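Hemolysin BL lytic component L1 (Bacillus cereus, PDB 7NMQ) probably serves as one component of the multi-part pore-forming enterotoxin haemolysin BL, an alpha-helical toxin of the ClyA-like family that lyses cells. Local coordinates at residues Q78-Q92 / W347-D360. Numbering follows the deposited sequence. Where two conformers were deposited one is given.
Sequences QKTARNIVNYDEQFQ and WNDIHKDAEFISKD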
loop_
_atom_site.group_PDB
_atom_site.type_symbol
_atom_site.label_atom_id
_atom_site.label_comp_id
_atom_site.label_asym_id
_atom_site.label_seq_id
_atom_site.Cartn_x
_atom_site.Cartn_y
_atom_site.Cartn_z
ATOM N N GLN A 78 -9.154 -2.622 -2.680
ATOM C CA GLN A 78 -10.106 -2.804 -1.553
ATOM C C GLN A 78 -11.117 -3.910 -1.878
ATOM O O GLN A 78 -11.507 -4.641 -0.926
ATOM C CB GLN A 78 -10.828 -1.497 -1.270
ATOM C CG GLN A 78 -9.872 -0.480 -0.674
ATOM C CD GLN A 78 -10.459 0.899 -0.590
ATOM O OE1 GLN A 78 -11.293 1.272 -1.399
ATOM N NE2 GLN A 78 -9.964 1.687 0.354
ATOM N N LYS A 79 -11.555 -4.045 -3.126
ATOM C CA LYS A 79 -12.523 -5.119 -3.512
ATOM C C LYS A 79 -11.830 -6.466 -3.300
ATOM O O LYS A 79 -12.557 -7.446 -2.993
ATOM C CB LYS A 79 -13.006 -4.948 -4.945
ATOM C CG LYS A 79 -13.958 -5.993 -5.478
ATOM C CD LYS A 79 -15.261 -6.024 -4.798
ATOM C CE LYS A 79 -16.329 -6.703 -5.635
ATOM N NZ LYS A 79 -15.909 -8.048 -6.104
ATOM N N THR A 80 -10.530 -6.588 -3.505
ATOM C CA THR A 80 -9.789 -7.856 -3.276
ATOM C C THR A 80 -10.010 -8.246 -1.807
ATOM O O THR A 80 -10.195 -9.406 -1.469
ATOM C CB THR A 80 -8.310 -7.666 -3.642
ATOM O OG1 THR A 80 -8.252 -7.178 -4.991
ATOM C CG2 THR A 80 -7.527 -8.947 -3.465
ATOM N N ALA A 81 -9.912 -7.276 -0.891
ATOM C CA ALA A 81 -10.141 -7.519 0.548
ATOM C C ALA A 81 -11.620 -7.835 0.796
ATOM O O ALA A 81 -11.916 -8.709 1.626
ATOM C CB ALA A 81 -9.673 -6.396 1.428
ATOM N N ARG A 82 -12.543 -7.110 0.172
ATOM C CA ARG A 82 -13.986 -7.360 0.333
ATOM C C ARG A 82 -14.270 -8.811 -0.087
ATOM O O ARG A 82 -15.119 -9.446 0.538
ATOM C CB ARG A 82 -14.781 -6.358 -0.518
ATOM C CG ARG A 82 -16.292 -6.525 -0.484
ATOM C CD ARG A 82 -16.901 -6.672 0.897
ATOM N NE ARG A 82 -16.573 -5.523 1.708
ATOM C CZ ARG A 82 -16.876 -5.341 2.989
ATOM N NH1 ARG A 82 -17.548 -6.250 3.681
ATOM N NH2 ARG A 82 -16.488 -4.212 3.571
ATOM N N ASN A 83 -13.621 -9.313 -1.123
ATOM C CA ASN A 83 -13.858 -10.715 -1.567
ATOM C C ASN A 83 -13.439 -11.702 -0.474
ATOM O O ASN A 83 -14.084 -12.730 -0.341
ATOM C CB ASN A 83 -13.138 -10.997 -2.877
ATOM C CG ASN A 83 -13.762 -10.272 -4.039
ATOM O OD1 ASN A 83 -14.889 -9.757 -3.949
ATOM N ND2 ASN A 83 -13.008 -10.233 -5.142
ATOM N N ILE A 84 -12.440 -11.380 0.320
ATOM C CA ILE A 84 -12.020 -12.232 1.462
ATOM C C ILE A 84 -13.135 -12.205 2.497
ATOM O O ILE A 84 -13.534 -13.249 3.030
ATOM C CB ILE A 84 -10.649 -11.777 1.988
ATOM C CG1 ILE A 84 -9.609 -12.035 0.897
ATOM C CG2 ILE A 84 -10.338 -12.483 3.286
ATOM C CD1 ILE A 84 -8.251 -11.454 1.175
ATOM N N VAL A 85 -13.611 -11.007 2.843
ATOM C CA VAL A 85 -14.741 -10.883 3.786
ATOM C C VAL A 85 -15.914 -11.712 3.258
ATOM O O VAL A 85 -16.550 -12.447 4.056
ATOM C CB VAL A 85 -15.175 -9.426 3.997
ATOM C CG1 VAL A 85 -16.413 -9.372 4.891
ATOM C CG2 VAL A 85 -14.058 -8.554 4.560
ATOM N N ASN A 86 -16.262 -11.579 1.991
ATOM C CA ASN A 86 -17.453 -12.265 1.441
ATOM C C ASN A 86 -17.224 -13.779 1.448
ATOM O O ASN A 86 -18.220 -14.507 1.604
ATOM C CB ASN A 86 -17.780 -11.724 0.073
ATOM C CG ASN A 86 -18.417 -10.352 0.180
ATOM O OD1 ASN A 86 -19.115 -10.065 1.142
ATOM N ND2 ASN A 86 -18.377 -9.605 -0.879
ATOM N N TYR A 87 -16.012 -14.242 1.281
ATOM C CA TYR A 87 -15.756 -15.711 1.328
ATOM C C TYR A 87 -15.990 -16.173 2.763
ATOM O O TYR A 87 -16.654 -17.184 2.993
ATOM C CB TYR A 87 -14.363 -16.082 0.835
ATOM C CG TYR A 87 -14.253 -17.589 0.828
ATOM C CD1 TYR A 87 -14.685 -18.329 -0.254
ATOM C CD2 TYR A 87 -13.818 -18.267 1.958
ATOM C CE1 TYR A 87 -14.656 -19.712 -0.209
ATOM C CE2 TYR A 87 -13.755 -19.657 1.990
ATOM C CZ TYR A 87 -14.196 -20.380 0.902
ATOM O OH TYR A 87 -14.215 -21.757 0.889
ATOM N N ASP A 88 -15.538 -15.432 3.756
ATOM C CA ASP A 88 -15.836 -15.814 5.145
ATOM C C ASP A 88 -17.346 -15.879 5.339
ATOM O O ASP A 88 -17.849 -16.837 5.955
ATOM C CB ASP A 88 -15.263 -14.837 6.170
ATOM C CG ASP A 88 -15.685 -15.221 7.586
ATOM O OD1 ASP A 88 -15.408 -16.367 7.987
ATOM O OD2 ASP A 88 -16.209 -14.311 8.326
ATOM N N GLU A 89 -18.098 -14.880 4.866
ATOM C CA GLU A 89 -19.569 -14.886 5.090
ATOM C C GLU A 89 -20.154 -16.118 4.382
ATOM O O GLU A 89 -21.050 -16.759 4.967
ATOM C CB GLU A 89 -20.239 -13.598 4.622
ATOM C CG GLU A 89 -19.543 -12.355 5.156
ATOM C CD GLU A 89 -20.187 -11.514 6.255
ATOM O OE1 GLU A 89 -21.018 -10.655 5.929
ATOM O OE2 GLU A 89 -19.788 -11.649 7.414
ATOM N N GLN A 90 -19.665 -16.483 3.195
ATOM C CA GLN A 90 -20.209 -17.674 2.507
ATOM C C GLN A 90 -19.847 -18.921 3.322
ATOM O O GLN A 90 -20.723 -19.765 3.521
ATOM C CB GLN A 90 -19.659 -17.772 1.090
ATOM C CG GLN A 90 -20.347 -18.868 0.303
ATOM C CD GLN A 90 -19.917 -18.970 -1.130
ATOM O OE1 GLN A 90 -19.089 -18.236 -1.604
ATOM N NE2 GLN A 90 -20.533 -19.856 -1.865
ATOM N N PHE A 91 -18.612 -19.076 3.722
ATOM C CA PHE A 91 -18.134 -20.270 4.470
ATOM C C PHE A 91 -18.953 -20.403 5.760
ATOM O O PHE A 91 -19.474 -21.489 6.071
ATOM C CB PHE A 91 -16.642 -20.172 4.763
ATOM C CG PHE A 91 -16.102 -21.447 5.326
ATOM C CD1 PHE A 91 -16.215 -21.736 6.658
ATOM C CD2 PHE A 91 -15.705 -22.461 4.469
ATOM C CE1 PHE A 91 -15.793 -22.963 7.146
ATOM C CE2 PHE A 91 -15.260 -23.673 4.949
ATOM C CZ PHE A 91 -15.315 -23.928 6.290
ATOM N N GLN A 92 -19.135 -19.281 6.482
ATOM C CA GLN A 92 -19.850 -19.341 7.779
ATOM C C GLN A 92 -21.282 -19.778 7.523
ATOM O O GLN A 92 -21.855 -20.504 8.348
ATOM C CB GLN A 92 -19.858 -18.011 8.512
ATOM C CG GLN A 92 -18.475 -17.499 8.882
ATOM C CD GLN A 92 -17.741 -18.392 9.848
ATOM O OE1 GLN A 92 -18.368 -19.066 10.677
ATOM N NE2 GLN A 92 -16.418 -18.360 9.772
ATOM N N TRP A 347 -11.154 -18.617 9.209
ATOM C CA TRP A 347 -11.907 -17.650 8.383
ATOM C C TRP A 347 -12.530 -16.566 9.267
ATOM O O TRP A 347 -12.412 -15.374 8.910
ATOM C CB TRP A 347 -12.940 -18.334 7.499
ATOM C CG TRP A 347 -12.336 -18.928 6.269
ATOM C CD1 TRP A 347 -12.136 -20.253 5.982
ATOM C CD2 TRP A 347 -11.770 -18.190 5.173
ATOM N NE1 TRP A 347 -11.521 -20.381 4.773
ATOM C CE2 TRP A 347 -11.269 -19.136 4.264
ATOM C CE3 TRP A 347 -11.685 -16.822 4.887
ATOM C CZ2 TRP A 347 -10.696 -18.776 3.067
ATOM C CZ3 TRP A 347 -11.087 -16.475 3.705
ATOM C CH2 TRP A 347 -10.599 -17.435 2.808
ATOM N N ASN A 348 -13.116 -16.919 10.396
ATOM C CA ASN A 348 -13.727 -15.883 11.260
ATOM C C ASN A 348 -12.614 -14.945 11.747
ATOM O O ASN A 348 -12.846 -13.721 11.819
ATOM C CB ASN A 348 -14.492 -16.511 12.410
ATOM C CG ASN A 348 -15.003 -15.444 13.330
ATOM O OD1 ASN A 348 -15.833 -14.622 12.940
ATOM N ND2 ASN A 348 -14.402 -15.383 14.499
ATOM N N ASP A 349 -11.423 -15.491 11.972
ATOM C CA ASP A 349 -10.288 -14.727 12.546
ATOM C C ASP A 349 -9.800 -13.643 11.575
ATOM O O ASP A 349 -9.241 -12.679 12.031
ATOM C CB ASP A 349 -9.152 -15.667 12.955
ATOM C CG ASP A 349 -7.870 -14.964 13.362
ATOM O OD1 ASP A 349 -7.833 -14.439 14.475
ATOM O OD2 ASP A 349 -6.921 -14.913 12.535
ATOM N N ILE A 350 -10.000 -13.793 10.277
ATOM C CA ILE A 350 -9.478 -12.839 9.266
ATOM C C ILE A 350 -10.542 -11.795 8.917
ATOM O O ILE A 350 -10.205 -10.811 8.275
ATOM C CB ILE A 350 -8.987 -13.616 8.032
ATOM C CG1 ILE A 350 -7.957 -12.839 7.244
ATOM C CG2 ILE A 350 -10.123 -14.058 7.141
ATOM C CD1 ILE A 350 -7.394 -13.618 6.096
ATOM N N HIS A 351 -11.789 -12.017 9.298
ATOM C CA HIS A 351 -12.939 -11.200 8.817
ATOM C C HIS A 351 -12.784 -9.711 9.124
ATOM O O HIS A 351 -12.853 -8.907 8.195
ATOM C CB HIS A 351 -14.225 -11.683 9.474
ATOM C CG HIS A 351 -15.474 -11.112 8.889
ATOM N ND1 HIS A 351 -15.903 -9.823 9.087
ATOM C CD2 HIS A 351 -16.463 -11.737 8.212
ATOM C CE1 HIS A 351 -17.079 -9.656 8.508
ATOM N NE2 HIS A 351 -17.439 -10.816 7.952
ATOM N N LYS A 352 -12.609 -9.355 10.387
ATOM C CA LYS A 352 -12.608 -7.914 10.790
ATOM C C LYS A 352 -11.428 -7.177 10.146
ATOM O O LYS A 352 -11.605 -6.044 9.672
ATOM C CB LYS A 352 -12.584 -7.824 12.308
ATOM C CG LYS A 352 -13.930 -8.144 12.934
ATOM C CD LYS A 352 -13.975 -7.792 14.384
ATOM C CE LYS A 352 -15.210 -8.297 15.090
ATOM N NZ LYS A 352 -15.339 -7.682 16.433
ATOM N N ASP A 353 -10.276 -7.837 10.035
ATOM C CA ASP A 353 -9.069 -7.186 9.464
ATOM C C ASP A 353 -9.226 -7.012 7.945
ATOM O O ASP A 353 -8.812 -5.969 7.386
ATOM C CB ASP A 353 -7.841 -7.957 9.924
ATOM C CG ASP A 353 -7.548 -7.673 11.398
ATOM O OD1 ASP A 353 -7.926 -6.557 11.901
ATOM O OD2 ASP A 353 -6.993 -8.546 12.051
ATOM N N ALA A 354 -9.759 -8.018 7.249
ATOM C CA ALA A 354 -10.067 -7.889 5.814
ATOM C C ALA A 354 -11.067 -6.751 5.621
ATOM O O ALA A 354 -10.943 -5.985 4.653
ATOM C CB ALA A 354 -10.583 -9.186 5.244
ATOM N N GLU A 355 -12.052 -6.652 6.505
ATOM C CA GLU A 355 -13.094 -5.620 6.411
ATOM C C GLU A 355 -12.381 -4.252 6.492
ATOM O O GLU A 355 -12.693 -3.332 5.698
ATOM C CB GLU A 355 -14.066 -5.816 7.563
ATOM C CG GLU A 355 -15.082 -4.730 7.656
ATOM C CD GLU A 355 -16.228 -4.804 6.681
ATOM O OE1 GLU A 355 -16.572 -5.920 6.275
ATOM O OE2 GLU A 355 -16.824 -3.727 6.395
ATOM N N PHE A 356 -11.431 -4.102 7.411
ATOM C CA PHE A 356 -10.669 -2.838 7.575
ATOM C C PHE A 356 -9.972 -2.468 6.273
ATOM O O PHE A 356 -10.084 -1.293 5.823
ATOM C CB PHE A 356 -9.682 -2.908 8.728
ATOM C CG PHE A 356 -8.900 -1.629 8.868
ATOM C CD1 PHE A 356 -7.792 -1.379 8.073
ATOM C CD2 PHE A 356 -9.311 -0.637 9.748
ATOM C CE1 PHE A 356 -7.050 -0.206 8.222
ATOM C CE2 PHE A 356 -8.586 0.536 9.885
ATOM C CZ PHE A 356 -7.451 0.756 9.118
ATOM N N ILE A 357 -9.289 -3.434 5.667
ATOM C CA ILE A 357 -8.484 -3.137 4.449
ATOM C C ILE A 357 -9.409 -2.790 3.281
ATOM O O ILE A 357 -8.968 -2.085 2.333
ATOM C CB ILE A 357 -7.521 -4.296 4.123
ATOM C CG1 ILE A 357 -6.515 -4.410 5.261
ATOM C CG2 ILE A 357 -6.845 -4.119 2.765
ATOM C CD1 ILE A 357 -5.606 -5.571 5.196
ATOM N N SER A 358 -10.635 -3.294 3.280
ATOM C CA SER A 358 -11.610 -3.074 2.194
ATOM C C SER A 358 -12.183 -1.654 2.206
ATOM O O SER A 358 -12.964 -1.342 1.292
ATOM C CB SER A 358 -12.747 -4.050 2.263
ATOM O OG SER A 358 -13.653 -3.781 3.314
ATOM N N LYS A 359 -11.891 -0.859 3.238
ATOM C CA LYS A 359 -12.499 0.484 3.402
ATOM C C LYS A 359 -11.378 1.511 3.492
ATOM O O LYS A 359 -10.276 1.150 3.880
ATOM C CB LYS A 359 -13.345 0.488 4.664
ATOM C CG LYS A 359 -14.618 -0.323 4.518
ATOM C CD LYS A 359 -15.492 -0.248 5.701
ATOM C CE LYS A 359 -15.078 -1.199 6.803
ATOM N NZ LYS A 359 -16.233 -1.512 7.682
ATOM N N ASP A 360 -11.648 2.740 3.079
ATOM C CA ASP A 360 -10.585 3.745 3.153
ATOM C C ASP A 360 -10.002 3.793 4.556
ATOM O O ASP A 360 -10.752 3.815 5.541
ATOM C CB ASP A 360 -11.106 5.132 2.806
ATOM C CG ASP A 360 -11.301 5.339 1.319
ATOM O OD1 ASP A 360 -10.779 4.519 0.534
ATOM O OD2 ASP A 360 -11.990 6.334 0.966
HETATM O O HOH W 1 -7.991 0.689 2.398
HETATM O O HOH W 2 -11.971 3.884 -1.676
HETATM O O HOH W 3 -15.374 -2.873 0.482
HETATM O O HOH W 4 -17.248 -14.566 10.708
#
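W347 sits in the hole formed by Y87, F91, D88 and I84, an instance of knobs-into-holes packing, known from coiled coils and helical bundles, here in the elongated bundle of a ClyA-like toxin. The axes of segments 78-92 and 347-357, parts of helices 45-103 and 330-357, approach to 7.9 Å and run nearly antiparallel (155°). The inner side is tight: Y87 CD2 rests over one face of the indole, 3.4 Å from W347 CZ2, with the ring planes inclined at 49°, while I84 CG2 meets the indole edge at CZ3. Small side chains, A81 and A354, probably help the helices come close further along, where A354 CB lies 3.6 Å from V85 CG2 and A81 CB touches I357 CG2. Helices 10-33 and 275-325 close over this apolar seam, and the indole NE1 bonds to L5 O.

The polar flank is only partly open to solvent, with E89 and K359 its exposed members. V85 CG1, anti to its own N, sits over the H351 ring; the apparent bond from H351 NE2 to E89 OE2 is doubtful, being unusually short and made by one of two deposited conformers of E89. R82, bent at chi2 and chi3, grips both oxygens of E355 end-on, and K359 NZ shares OE2, which probably steadies that carboxylate's negative charge. At the 358-360 end, waters link the buried Q78 amide to I357, K359 and D360, and Q78 NE2 itself points almost straight at D360 OD1, 3.0 Å away, with an N-H...O angle of 177°.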